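Local atomic coordinates of proline dehydrogenase (Bradyrhizobium japonicum USDA 110, PDB entry 3HAZ), a protein that probably oxidizes proline to glutamate in two steps, with an FAD-dependent proline dehydrogenase and an NAD(+)-dependent 1-pyrroline-5-carboxylate dehydrogenase on one polypeptide. Residues A[618-623]-A[969-974]; A[671-676]-A[975-980]; A[726-731]-A[745-750]; A[757-762]-A[962-967]. All blocks are in the same frame, centred on the assembly; numbering follows the deposited sequence.

Interaction 1: residues A[618-623]-A[969-974]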
loop_
_atom_site.group_PDB
_atom_site.type_symbol
_atom_site.label_atom_id
_atom_site.label_comp_id
_atom_site.label_asym_id
_atom_site.label_seq_id
_atom_site.Cartn_x
_atom_site.Cartn_y
_atom_site.Cartn_z
ATOM N N CYS A 618 16.818 -9.487 30.053
ATOM C CA CYS A 618 15.419 -9.454 30.467
ATOM C C CYS A 618 14.511 -8.889 29.374
ATOM O O CYS A 618 13.466 -9.466 29.058
ATOM C CB CYS A 618 15.255 -8.644 31.755
ATOM S SG CYS A 618 16.061 -9.358 33.208
ATOM N N ARG A 619 14.907 -7.760 28.798
ATOM C CA ARG A 619 14.070 -7.101 27.801
ATOM C C ARG A 619 14.034 -7.884 26.495
ATOM O O ARG A 619 12.996 -7.987 25.856
ATOM C CB ARG A 619 14.532 -5.662 27.562
ATOM C CG ARG A 619 14.460 -4.784 28.800
ATOM C CD ARG A 619 14.451 -3.301 28.461
ATOM N NE ARG A 619 14.371 -2.491 29.676
ATOM C CZ ARG A 619 15.425 -1.971 30.296
ATOM N NH1 ARG A 619 16.644 -2.162 29.805
ATOM N NH2 ARG A 619 15.261 -1.259 31.403
ATOM N N TYR A 620 15.170 -8.449 26.111
ATOM C CA TYR A 620 15.256 -9.216 24.879
ATOM C C TYR A 620 14.481 -10.535 24.961
ATOM O O TYR A 620 13.712 -10.870 24.057
ATOM C CB TYR A 620 16.716 -9.482 24.503
ATOM C CG TYR A 620 16.850 -10.319 23.251
ATOM C CD1 TYR A 620 16.588 -9.777 21.996
ATOM C CD2 TYR A 620 17.212 -11.654 23.325
ATOM C CE1 TYR A 620 16.703 -10.550 20.843
ATOM C CE2 TYR A 620 17.325 -12.431 22.184
ATOM C CZ TYR A 620 17.068 -11.875 20.950
ATOM O OH TYR A 620 17.179 -12.660 19.827
ATOM N N TYR A 621 14.675 -11.287 26.040
ATOM C CA TYR A 621 13.890 -12.505 26.210
ATOM C C TYR A 621 12.399 -12.188 26.371
ATOM O O TYR A 621 11.537 -12.955 25.928
ATOM C CB TYR A 621 14.416 -13.366 27.367
ATOM C CG TYR A 621 15.790 -13.936 27.093
ATOM C CD1 TYR A 621 16.182 -14.248 25.795
ATOM C CD2 TYR A 621 16.688 -14.172 28.128
ATOM C CE1 TYR A 621 17.442 -14.761 25.531
ATOM C CE2 TYR A 621 17.947 -14.691 27.875
ATOM C CZ TYR A 621 18.319 -14.981 26.574
ATOM O OH TYR A 621 19.569 -15.496 26.312
ATOM N N ALA A 622 12.086 -11.053 26.988
ATOM C CA ALA A 622 10.683 -10.669 27.099
ATOM C C ALA A 622 10.116 -10.454 25.701
ATOM O O ALA A 622 9.018 -10.913 25.387
ATOM C CB ALA A 622 10.515 -9.420 27.954
ATOM N N ALA A 623 10.887 -9.774 24.854
ATOM C CA ALA A 623 10.440 -9.442 23.504
ATOM C C ALA A 623 10.322 -10.677 22.615
ATOM O O ALA A 623 9.339 -10.834 21.896
ATOM C CB ALA A 623 11.377 -8.404 22.866
ATOM N N GLY A 969 21.059 -14.982 23.967
ATOM C CA GLY A 969 20.861 -13.640 23.445
ATOM C C GLY A 969 20.634 -13.607 21.945
ATOM O O GLY A 969 20.919 -12.602 21.288
ATOM N N GLY A 970 20.136 -14.715 21.402
ATOM C CA GLY A 970 19.799 -14.803 19.990
ATOM C C GLY A 970 18.400 -15.376 19.796
ATOM O O GLY A 970 17.758 -15.806 20.756
ATOM N N PRO A 971 17.922 -15.400 18.547
ATOM C CA PRO A 971 16.525 -15.741 18.256
ATOM C C PRO A 971 16.196 -17.231 18.336
ATOM O O PRO A 971 15.027 -17.580 18.193
ATOM C CB PRO A 971 16.333 -15.239 16.819
ATOM C CG PRO A 971 17.698 -15.279 16.216
ATOM C CD PRO A 971 18.678 -15.029 17.340
ATOM N N HIS A 972 17.185 -18.088 18.569
ATOM C CA HIS A 972 16.921 -19.527 18.622
ATOM C C HIS A 972 16.990 -20.093 20.035
ATOM O O HIS A 972 16.906 -21.302 20.227
ATOM C CB HIS A 972 17.893 -20.290 17.717
ATOM C CG HIS A 972 17.841 -19.858 16.289
ATOM N ND1 HIS A 972 16.856 -20.279 15.422
ATOM C CD2 HIS A 972 18.643 -19.031 15.577
ATOM C CE1 HIS A 972 17.055 -19.731 14.236
ATOM N NE2 HIS A 972 18.131 -18.968 14.304
ATOM N N TYR A 973 17.128 -19.212 21.020
ATOM C CA TYR A 973 17.373 -19.630 22.401
ATOM C C TYR A 973 16.133 -20.141 23.138
ATOM O O TYR A 973 16.147 -21.236 23.710
ATOM C CB TYR A 973 17.980 -18.466 23.179
ATOM C CG TYR A 973 18.682 -18.833 24.469
ATOM C CD1 TYR A 973 19.823 -19.632 24.463
ATOM C CD2 TYR A 973 18.231 -18.339 25.689
ATOM C CE1 TYR A 973 20.483 -19.947 25.644
ATOM C CE2 TYR A 973 18.882 -18.646 26.871
ATOM C CZ TYR A 973 20.005 -19.449 26.842
ATOM O OH TYR A 973 20.647 -19.747 28.017
ATOM N N LEU A 974 15.070 -19.341 23.136
ATOM C CA LEU A 974 13.897 -19.628 23.957
ATOM C C LEU A 974 13.207 -20.941 23.596
ATOM O O LEU A 974 12.748 -21.669 24.477
ATOM C CB LEU A 974 12.897 -18.468 23.903
ATOM C CG LEU A 974 13.368 -17.171 24.577
ATOM C CD1 LEU A 974 12.252 -16.139 24.649
ATOM C CD2 LEU A 974 13.922 -17.450 25.965
#
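Tyr621 reaches from its helix to the loop 969-974 and ends on the backbone of Gly969. From CB outwards, CG lies anti to the carbonyl carbon (chi1 -67°), which carries the ring from the helix to the loop. The near part of the ring is met by Leu974, whose CD2 comes within 3.9 Å of Tyr621 CD1; the other methyl of that leucine, CD1, touches the backbone O of Tyr621. Further out, CE1 and CZ run beside the ring of Tyr973, with Tyr621 CZ 3.5 Å from Tyr973 CD2. The two planes are nearly parallel, 14° apart, but offset so much that little of one ring lies over the other. At the tip, OH accepts a hydrogen bond from Gly969 N (2.8 Å, 149° at the hydrogen), a donor close to the ring plane. A phenylalanine here, lacking the hydroxyl, would probably leave the buried N-H of Gly969 without this acceptor and the loop less firmly placed. Tyr620, from the preceding position on the helix, reaches the same loop: CE2 lies 3.5 Å from Gly969 C, and at the ring edge OH rests against the Gly970-Pro971 peptide, 3.0 Å from Gly970 C, without bonding to it. Pro971 also packs against Leu645 of the second subunit. Gly969, at positive phi, leads into a type I beta turn from Gly970 to Tyr973, and the two tyrosines thus fasten a turn of the C-terminal loop of the aldehyde dehydrogenase fold to helix 604-629.

Interaction 2: residues A[671-676]-A[975-980]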
loop_
_atom_site.group_PDB
_atom_site.type_symbol
_atom_site.label_atom_id
_atom_site.label_comp_id
_atom_site.label_asym_id
_atom_site.label_seq_id
_atom_site.Cartn_x
_atom_site.Cartn_y
_atom_site.Cartn_z
ATOM N N THR A 671 15.864 -16.199 33.405
ATOM C CA THR A 671 14.738 -15.522 32.770
ATOM C C THR A 671 14.331 -16.186 31.455
ATOM O O THR A 671 13.165 -16.155 31.081
ATOM C CB THR A 671 15.015 -14.021 32.522
ATOM O OG1 THR A 671 16.166 -13.872 31.676
ATOM C CG2 THR A 671 15.243 -13.284 33.840
ATOM N N ALA A 672 15.283 -16.791 30.756
ATOM C CA ALA A 672 14.947 -17.532 29.544
ATOM C C ALA A 672 14.024 -18.700 29.880
ATOM O O ALA A 672 12.970 -18.857 29.267
ATOM C CB ALA A 672 16.195 -18.033 28.860
ATOM N N ALA A 673 14.439 -19.516 30.848
ATOM C CA ALA A 673 13.660 -20.673 31.294
ATOM C C ALA A 673 12.282 -20.243 31.788
ATOM O O ALA A 673 11.261 -20.816 31.397
ATOM C CB ALA A 673 14.414 -21.422 32.397
ATOM N N LEU A 674 12.262 -19.228 32.646
ATOM C CA LEU A 674 11.018 -18.645 33.136
ATOM C C LEU A 674 10.128 -18.140 32.004
ATOM O O LEU A 674 8.914 -18.395 31.991
ATOM C CB LEU A 674 11.313 -17.499 34.104
ATOM C CG LEU A 674 11.840 -17.861 35.490
ATOM C CD1 LEU A 674 12.313 -16.604 36.214
ATOM C CD2 LEU A 674 10.781 -18.616 36.312
ATOM N N MET A 675 10.720 -17.424 31.050
ATOM C CA MET A 675 9.932 -16.858 29.953
ATOM C C MET A 675 9.249 -17.955 29.139
ATOM O O MET A 675 8.125 -17.781 28.663
ATOM C CB MET A 675 10.782 -15.961 29.044
ATOM C CG MET A 675 9.972 -15.268 27.951
ATOM S SD MET A 675 8.790 -14.058 28.606
ATOM C CE MET A 675 7.343 -14.472 27.629
ATOM N N ALA A 676 9.927 -19.088 28.991
ATOM C CA ALA A 676 9.388 -20.204 28.216
ATOM C C ALA A 676 8.271 -20.947 28.952
ATOM O O ALA A 676 7.624 -21.824 28.382
ATOM C CB ALA A 676 10.493 -21.162 27.838
ATOM N N ALA A 975 13.135 -21.234 22.302
ATOM C CA ALA A 975 12.449 -22.425 21.814
ATOM C C ALA A 975 12.983 -23.692 22.469
ATOM O O ALA A 975 12.229 -24.628 22.723
ATOM C CB ALA A 975 12.564 -22.525 20.294
ATOM N N ARG A 976 14.287 -23.723 22.724
ATOM C CA ARG A 976 14.912 -24.886 23.352
ATOM C C ARG A 976 14.372 -25.168 24.759
ATOM O O ARG A 976 14.429 -26.306 25.232
ATOM C CB ARG A 976 16.428 -24.713 23.400
ATOM C CG ARG A 976 17.183 -26.002 23.639
ATOM C CD ARG A 976 17.191 -26.862 22.387
ATOM N NE ARG A 976 17.988 -28.064 22.599
ATOM C CZ ARG A 976 17.477 -29.251 22.907
ATOM N NH1 ARG A 976 16.166 -29.402 23.025
ATOM N NH2 ARG A 976 18.276 -30.290 23.088
ATOM N N PHE A 977 13.851 -24.135 25.426
ATOM C CA PHE A 977 13.326 -24.288 26.787
ATOM C C PHE A 977 11.876 -24.754 26.794
ATOM O O PHE A 977 11.287 -24.965 27.859
ATOM C CB PHE A 977 13.428 -22.976 27.568
ATOM C CG PHE A 977 14.839 -22.540 27.856
ATOM C CD1 PHE A 977 15.573 -21.839 26.907
ATOM C CD2 PHE A 977 15.424 -22.809 29.081
ATOM C CE1 PHE A 977 16.873 -21.420 27.174
ATOM C CE2 PHE A 977 16.722 -22.397 29.358
ATOM C CZ PHE A 977 17.447 -21.699 28.400
ATOM N N ALA A 978 11.292 -24.897 25.610
ATOM C CA ALA A 978 9.880 -25.253 25.508
ATOM C C ALA A 978 9.670 -26.538 24.721
ATOM O O ALA A 978 10.602 -27.069 24.122
ATOM C CB ALA A 978 9.083 -24.111 24.884
ATOM N N THR A 979 8.435 -27.033 24.733
ATOM C CA THR A 979 8.080 -28.205 23.957
ATOM C C THR A 979 6.913 -27.855 23.041
ATOM O O THR A 979 6.060 -27.042 23.402
ATOM C CB THR A 979 7.718 -29.407 24.881
ATOM O OG1 THR A 979 7.573 -30.595 24.099
ATOM C CG2 THR A 979 6.427 -29.146 25.643
ATOM N N GLU A 980 6.884 -28.458 21.855
ATOM C CA GLU A 980 5.815 -28.202 20.890
ATOM C C GLU A 980 4.557 -29.027 21.159
ATOM O O GLU A 980 4.632 -30.156 21.636
ATOM C CB GLU A 980 6.284 -28.527 19.476
ATOM C CG GLU A 980 7.257 -27.536 18.850
ATOM C CD GLU A 980 8.033 -28.177 17.723
ATOM O OE1 GLU A 980 7.669 -27.969 16.545
ATOM O OE2 GLU A 980 8.985 -28.927 18.023
#
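Phe977 slides its ring under the last turns of helix 664-675, one face turned to Ala672 and Ala673. The methyl of Ala672 makes a CH-pi contact, its CB 4.2 Å from the centroid of the Phe977 ring and 25° off the normal, nearer the CE1-CZ side. Ala673 covers another part of the rim: its backbone N stands over the same face, while Ala673 CA approaches Phe977 CD2 to 3.5 Å and its CB lies close to CD2 and CE2. With CG anti to the carbonyl carbon (chi1 -67°), the ring reaches these two alanines while Phe977 CB stays beside Ala676, 3.5 Å from its CB. The helix belongs to the crossover from strand 641-656 to the parallel strand 679-683, part of the Rossmann-type NAD-binding domain, and the phenylalanine leads into strand 978-986, which runs antiparallel to 641-656. Phe653 of that sheet meets the Phe977 ring, and Tyr973 packs edge-to-face with it. Where helix and loop come together, the amide ND2 of Asn678 bonds to both Ala673 O and Phe977 O. Ala978 continues the apolar seam, its CB 4.4 Å from Ala676 CB, and Phe629 touches both alanines.

Interaction 3: residues A[726-731]-A[745-750]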
loop_
_atom_site.group_PDB
_atom_site.type_symbol
_atom_site.label_atom_id
_atom_site.label_comp_id
_atom_site.label_asym_id
_atom_site.label_seq_id
_atom_site.Cartn_x
_atom_site.Cartn_y
_atom_site.Cartn_z
ATOM N N PRO A 726 15.252 -37.014 39.384
ATOM C CA PRO A 726 14.423 -37.649 38.348
ATOM C C PRO A 726 13.301 -36.771 37.784
ATOM O O PRO A 726 12.821 -37.046 36.680
ATOM C CB PRO A 726 13.813 -38.854 39.089
ATOM C CG PRO A 726 13.904 -38.481 40.544
ATOM C CD PRO A 726 15.236 -37.801 40.629
ATOM N N ASP A 727 12.886 -35.744 38.519
ATOM C CA ASP A 727 11.728 -34.946 38.115
ATOM C C ASP A 727 12.040 -33.681 37.311
ATOM O O ASP A 727 11.129 -32.933 36.957
ATOM C CB ASP A 727 10.898 -34.549 39.336
ATOM C CG ASP A 727 10.231 -35.735 39.997
ATOM O OD1 ASP A 727 10.128 -36.803 39.351
ATOM O OD2 ASP A 727 9.811 -35.585 41.165
ATOM N N ILE A 728 13.304 -33.427 37.019
ATOM C CA ILE A 728 13.633 -32.198 36.295
ATOM C C ILE A 728 13.431 -32.354 34.785
ATOM O O ILE A 728 13.579 -33.451 34.246
ATOM C CB ILE A 728 15.044 -31.710 36.619
ATOM C CG1 ILE A 728 16.078 -32.749 36.184
ATOM C CG2 ILE A 728 15.158 -31.405 38.115
ATOM C CD1 ILE A 728 17.393 -32.153 35.746
ATOM N N ALA A 729 13.095 -31.252 34.115
ATOM C CA ALA A 729 12.725 -31.279 32.702
ATOM C C ALA A 729 13.840 -30.783 31.775
ATOM O O ALA A 729 13.694 -30.782 30.551
ATOM C CB ALA A 729 11.467 -30.455 32.478
ATOM N N GLY A 730 14.947 -30.352 32.354
ATOM C CA GLY A 730 16.047 -29.858 31.551
ATOM C C GLY A 730 17.064 -29.103 32.372
ATOM O O GLY A 730 16.805 -28.729 33.525
ATOM N N VAL A 731 18.228 -28.884 31.767
ATOM C CA VAL A 731 19.340 -28.227 32.428
ATOM C C VAL A 731 19.979 -27.174 31.515
ATOM O O VAL A 731 20.330 -27.451 30.365
ATOM C CB VAL A 731 20.405 -29.249 32.868
ATOM C CG1 VAL A 731 21.651 -28.546 33.398
ATOM C CG2 VAL A 731 19.826 -30.203 33.920
ATOM N N ARG A 745 26.341 -36.957 31.381
ATOM C CA ARG A 745 26.348 -38.372 31.735
ATOM C C ARG A 745 25.302 -38.692 32.795
ATOM O O ARG A 745 24.599 -39.689 32.683
ATOM C CB ARG A 745 27.737 -38.821 32.190
ATOM C CG ARG A 745 28.688 -39.088 31.028
ATOM C CD ARG A 745 30.151 -38.925 31.411
ATOM N NE ARG A 745 30.977 -38.751 30.216
ATOM C CZ ARG A 745 32.257 -38.395 30.228
ATOM N NH1 ARG A 745 32.921 -38.259 29.084
ATOM N NH2 ARG A 745 32.874 -38.172 31.383
ATOM N N ALA A 746 25.197 -37.845 33.815
ATOM C CA ALA A 746 24.192 -38.039 34.854
ATOM C C ALA A 746 22.779 -38.005 34.264
ATOM O O ALA A 746 21.917 -38.786 34.658
ATOM C CB ALA A 746 24.345 -37.004 35.963
ATOM N N LEU A 747 22.543 -37.109 33.308
ATOM C CA LEU A 747 21.245 -37.058 32.644
ATOM C C LEU A 747 20.993 -38.329 31.830
ATOM O O LEU A 747 19.938 -38.949 31.938
ATOM C CB LEU A 747 21.133 -35.815 31.752
ATOM C CG LEU A 747 21.046 -34.468 32.474
ATOM C CD1 LEU A 747 21.099 -33.306 31.488
ATOM C CD2 LEU A 747 19.781 -34.402 33.308
ATOM N N ALA A 748 21.968 -38.720 31.019
ATOM C CA ALA A 748 21.804 -39.875 30.143
ATOM C C ALA A 748 21.618 -41.172 30.927
ATOM O O ALA A 748 21.033 -42.128 30.422
ATOM C CB ALA A 748 22.985 -39.996 29.195
ATOM N N ALA A 749 22.129 -41.201 32.155
ATOM C CA ALA A 749 22.025 -42.382 33.005
ATOM C C ALA A 749 20.582 -42.688 33.406
ATOM O O ALA A 749 20.202 -43.849 33.537
ATOM C CB ALA A 749 22.903 -42.216 34.252
ATOM N N LYS A 750 19.778 -41.647 33.597
ATOM C CA LYS A 750 18.410 -41.827 34.075
ATOM C C LYS A 750 17.590 -42.689 33.120
ATOM O O LYS A 750 17.883 -42.751 31.924
ATOM C CB LYS A 750 17.732 -40.470 34.256
ATOM C CG LYS A 750 18.559 -39.466 35.042
ATOM C CD LYS A 750 17.968 -38.075 34.929
ATOM C CE LYS A 750 18.481 -37.158 36.028
ATOM N NZ LYS A 750 17.825 -35.817 35.967
HETATM O O HOH W 1 16.310 -35.395 33.670
#
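Leu747 reaches out from its helix with both methyls, one for each of two residues of the segment that leads into strand 730-734. Its CD1 lies 4.1 Å from Val731 CG2, and its CD2 lies 4.1 Å from Ile728 CD1, where the isoleucine crosses the leucine at about a right angle. Ile728 achieves this with CG1 in the crowded position between the backbone N and the carbonyl carbon (chi1 62°), so that the CG1-CD1 arm extends towards the helix. This is the buried, wholly apolar part of the contact, well packed rather than close, and Leu757 completes it by touching both Val731 and Leu747. The helix and strand belong to a beta-alpha-beta unit of the NAD-binding domain: strand 730-734 runs into helix 737-749, which returns to the parallel strand 757-760, and the leucine sits on the face of the helix that covers the sheet. Towards Pro726, an exposed residue, the contact thins out and turns polar. Lys750, in the loop that ends the helix, stretches its extended chain across Ile728 at about a right angle and rests NZ 3.5 Å from Ile728 CG1. That ammonium group is gripped from outside the pair by the backbone carbonyls of Thr723 and His725, at the end of helix 716-724, where the negative end of the helix dipole would probably suit its charge. Lys750 NZ also gives a hydrogen bond to a water 2.8 Å away. The water hands on a weak one to Ile728 O at 3.4 Å, the looser of the ties between lysine and loop.

Interaction 4: residues A[757-762]-A[962-967]. With NAD (nicotinamide-adenine-dinucleotide), chain D.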
loop_
_atom_site.group_PDB
_atom_site.type_symbol
_atom_site.label_atom_id
_atom_site.label_comp_id
_atom_site.label_asym_id
_atom_site.label_seq_id
_atom_site.Cartn_x
_atom_site.Cartn_y
_atom_site.Cartn_z
ATOM N N LEU A 757 19.880 -30.556 27.291
ATOM C CA LEU A 757 20.996 -29.937 27.988
ATOM C C LEU A 757 21.544 -28.804 27.130
ATOM O O LEU A 757 22.013 -29.028 26.015
ATOM C CB LEU A 757 22.106 -30.953 28.293
ATOM C CG LEU A 757 23.444 -30.383 28.789
ATOM C CD1 LEU A 757 23.254 -29.535 30.036
ATOM C CD2 LEU A 757 24.461 -31.491 29.067
ATOM N N ILE A 758 21.462 -27.585 27.647
ATOM C CA ILE A 758 22.114 -26.447 27.016
ATOM C C ILE A 758 23.370 -26.178 27.813
ATOM O O ILE A 758 23.294 -25.841 28.996
ATOM C CB ILE A 758 21.230 -25.190 27.053
ATOM C CG1 ILE A 758 19.958 -25.409 26.236
ATOM C CG2 ILE A 758 21.995 -23.978 26.535
ATOM C CD1 ILE A 758 18.940 -24.300 26.404
ATOM N N ALA A 759 24.524 -26.348 27.171
ATOM C CA ALA A 759 25.791 -26.239 27.869
ATOM C C ALA A 759 26.758 -25.351 27.100
ATOM O O ALA A 759 27.149 -25.653 25.969
ATOM C CB ALA A 759 26.398 -27.623 28.107
ATOM N N GLU A 760 27.132 -24.244 27.728
ATOM C CA GLU A 760 28.067 -23.311 27.130
ATOM C C GLU A 760 29.343 -23.408 27.934
ATOM O O GLU A 760 29.343 -23.215 29.150
ATOM C CB GLU A 760 27.488 -21.896 27.146
ATOM C CG GLU A 760 26.056 -21.828 26.603
ATOM C CD GLU A 760 25.958 -22.216 25.128
ATOM O OE1 GLU A 760 26.397 -21.418 24.272
ATOM O OE2 GLU A 760 25.436 -23.314 24.824
ATOM N N THR A 761 30.429 -23.752 27.254
ATOM C CA THR A 761 31.662 -24.082 27.941
ATOM C C THR A 761 32.822 -23.238 27.397
ATOM O O THR A 761 32.599 -22.230 26.724
ATOM C CB THR A 761 31.932 -25.607 27.883
ATOM O OG1 THR A 761 31.712 -26.084 26.551
ATOM C CG2 THR A 761 30.965 -26.344 28.811
ATOM N N GLY A 762 34.051 -23.631 27.699
ATOM C CA GLY A 762 35.183 -22.762 27.433
ATOM C C GLY A 762 35.587 -22.624 25.976
ATOM O O GLY A 762 34.823 -22.930 25.058
ATOM N N SER A 962 33.140 -26.163 22.788
ATOM C CA SER A 962 32.748 -24.878 23.364
ATOM C C SER A 962 31.252 -24.713 23.691
ATOM O O SER A 962 30.860 -23.735 24.327
ATOM C CB SER A 962 33.202 -23.736 22.450
ATOM O OG SER A 962 34.615 -23.648 22.439
ATOM N N GLY A 963 30.413 -25.643 23.255
ATOM C CA GLY A 963 28.994 -25.542 23.575
ATOM C C GLY A 963 28.056 -26.354 22.712
ATOM O O GLY A 963 28.465 -26.917 21.699
ATOM N N THR A 964 26.788 -26.414 23.124
ATOM C CA THR A 964 25.778 -27.178 22.407
ATOM C C THR A 964 24.916 -26.286 21.523
ATOM O O THR A 964 24.365 -26.747 20.534
ATOM C CB THR A 964 24.810 -27.922 23.387
ATOM O OG1 THR A 964 24.255 -26.989 24.328
ATOM C CG2 THR A 964 25.525 -29.034 24.141
ATOM N N GLY A 965 24.808 -25.009 21.878
ATOM C CA GLY A 965 23.753 -24.168 21.336
ATOM C C GLY A 965 22.460 -24.484 22.079
ATOM O O GLY A 965 22.433 -25.405 22.892
ATOM N N PRO A 966 21.393 -23.706 21.832
ATOM C CA PRO A 966 21.406 -22.546 20.939
ATOM C C PRO A 966 22.151 -21.380 21.591
ATOM O O PRO A 966 22.509 -21.448 22.770
ATOM C CB PRO A 966 19.919 -22.186 20.785
ATOM C CG PRO A 966 19.162 -23.102 21.711
ATOM C CD PRO A 966 20.138 -23.796 22.595
ATOM N N LYS A 967 22.372 -20.324 20.819
ATOM C CA LYS A 967 23.121 -19.162 21.282
ATOM C C LYS A 967 22.294 -18.304 22.232
ATOM O O LYS A 967 21.194 -17.882 21.891
ATOM C CB LYS A 967 23.552 -18.303 20.084
ATOM C CG LYS A 967 24.766 -18.811 19.301
ATOM C CD LYS A 967 24.872 -18.021 17.992
ATOM C CE LYS A 967 26.272 -18.060 17.363
ATOM N NZ LYS A 967 27.239 -17.276 18.160
HETATM P PA NAD D . 32.805 -24.803 36.494
HETATM O O1A NAD D . 32.672 -26.089 35.485
HETATM O O2A NAD D . 33.993 -24.962 37.349
HETATM O O5B NAD D . 31.424 -24.759 37.430
HETATM C C5B NAD D . 30.412 -23.810 37.122
HETATM C C4B NAD D . 29.080 -24.172 37.796
HETATM O O4B NAD D . 28.734 -25.609 37.774
HETATM C C3B NAD D . 28.992 -23.838 39.341
HETATM O O3B NAD D . 27.894 -23.139 39.842
HETATM C C2B NAD D . 29.413 -25.169 39.958
HETATM O O2B NAD D . 29.401 -25.331 41.359
HETATM C C1B NAD D . 28.654 -26.095 39.111
HETATM N N9A NAD D . 29.193 -27.461 39.186
HETATM C C8A NAD D . 30.466 -27.832 39.479
HETATM N N7A NAD D . 30.529 -29.256 39.427
HETATM C C5A NAD D . 29.244 -29.737 39.089
HETATM C C6A NAD D . 28.748 -31.024 38.908
HETATM N N6A NAD D . 29.633 -32.166 39.070
HETATM N N1A NAD D . 27.445 -31.212 38.578
HETATM C C2A NAD D . 26.607 -30.120 38.424
HETATM N N3A NAD D . 27.092 -28.853 38.603
HETATM C C4A NAD D . 28.415 -28.662 38.937
HETATM O O3 NAD D . 32.870 -23.371 35.621
HETATM P PN NAD D . 33.399 -21.971 36.368
HETATM O O1N NAD D . 34.852 -22.274 37.125
HETATM O O2N NAD D . 32.403 -21.520 37.343
HETATM O O5D NAD D . 33.622 -20.772 35.231
HETATM C C5D NAD D . 34.701 -20.865 34.311
HETATM C C4D NAD D . 34.328 -21.645 33.031
HETATM O O4D NAD D . 32.966 -21.398 32.473
HETATM C C3D NAD D . 35.279 -21.607 31.759
HETATM O O3D NAD D . 35.805 -22.811 31.254
HETATM C C2D NAD D . 34.441 -20.707 30.824
HETATM O O2D NAD D . 34.871 -20.412 29.509
HETATM C C1D NAD D . 33.081 -21.214 31.077
HETATM N N1N NAD D . 32.121 -20.188 30.650
HETATM C C2N NAD D . 31.589 -20.245 29.348
HETATM C C3N NAD D . 30.648 -19.218 28.909
HETATM C C7N NAD D . 30.058 -19.287 27.490
HETATM O O7N NAD D . 29.149 -18.591 27.207
HETATM N N7N NAD D . 30.522 -20.293 26.557
HETATM C C4N NAD D . 30.263 -18.121 29.832
HETATM C C5N NAD D . 30.789 -18.069 31.125
HETATM C C6N NAD D . 31.741 -19.109 31.574
HETATM O O HOH W 2 28.901 -21.524 24.369
#
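The C-terminal end of strand 757-760, where Glu760, predicted to be catalytic, lies beside the nicotinamide of NAD in the aldehyde dehydrogenase part, is bridged here by the loop 962-967. A single beta bridge pairs Glu760 with Gly963, and bonds run on both sides of it. Thr964 binds Ala759 twice: OG1 accepts from Ala759 N at 2.9 Å, almost straight at 172°, while Thr964 N donates to Ala759 O at 3.0 Å. With OG1 between the backbone N and the carbonyl carbon (chi1 53°), the same hydroxyl also gives its hydrogen to Gly965 O, on a lone pair in the carbonyl plane. A valine in its place would lose that hydroxyl and is likely to leave Ala759 N without its acceptor and Gly965 O without its donor. Beyond the bridge, Thr761 N donates to Ser962 O at 3.0 Å from 56° above the carbonyl plane, and Ser962 OG gives a 2.7 Å bond to Gly762 O. Gly963 CA makes a CA-H...O contact with Ala759 O at 3.0 Å, a place with little tolerance for a side chain. Held in this way, Thr761 receives the carboxamide of NAD, N7N to Thr761 O at 2.8 Å. A water joins Glu760 OE1, Ser962 O and N7N, so the loop probably helps set both the nicotinamide and the glutamate in place.

From the N terminus, helix 604-629 opens interaction 1 at 618-623 and helix 664-675 opens interaction 2 at 671-676. Interaction 3 then opens and closes locally, its short loop lying within one beta-alpha-beta unit (726-731 to 745-750). Interaction 4 follows in series, beginning on the next strand and closing about 200 residues later at 962-967. The loop then closes interaction 1 at 969-974 and interaction 2 at 975-980, so these two cross, and both enclose 3 and 4. Three successive pieces of the C-terminal segment thus return to a strand and two helices of the aldehyde dehydrogenase part. Interactions 1, 2 and 4 touch each other, and interaction 3 joins through neighbouring strands 730-734 and 757-760.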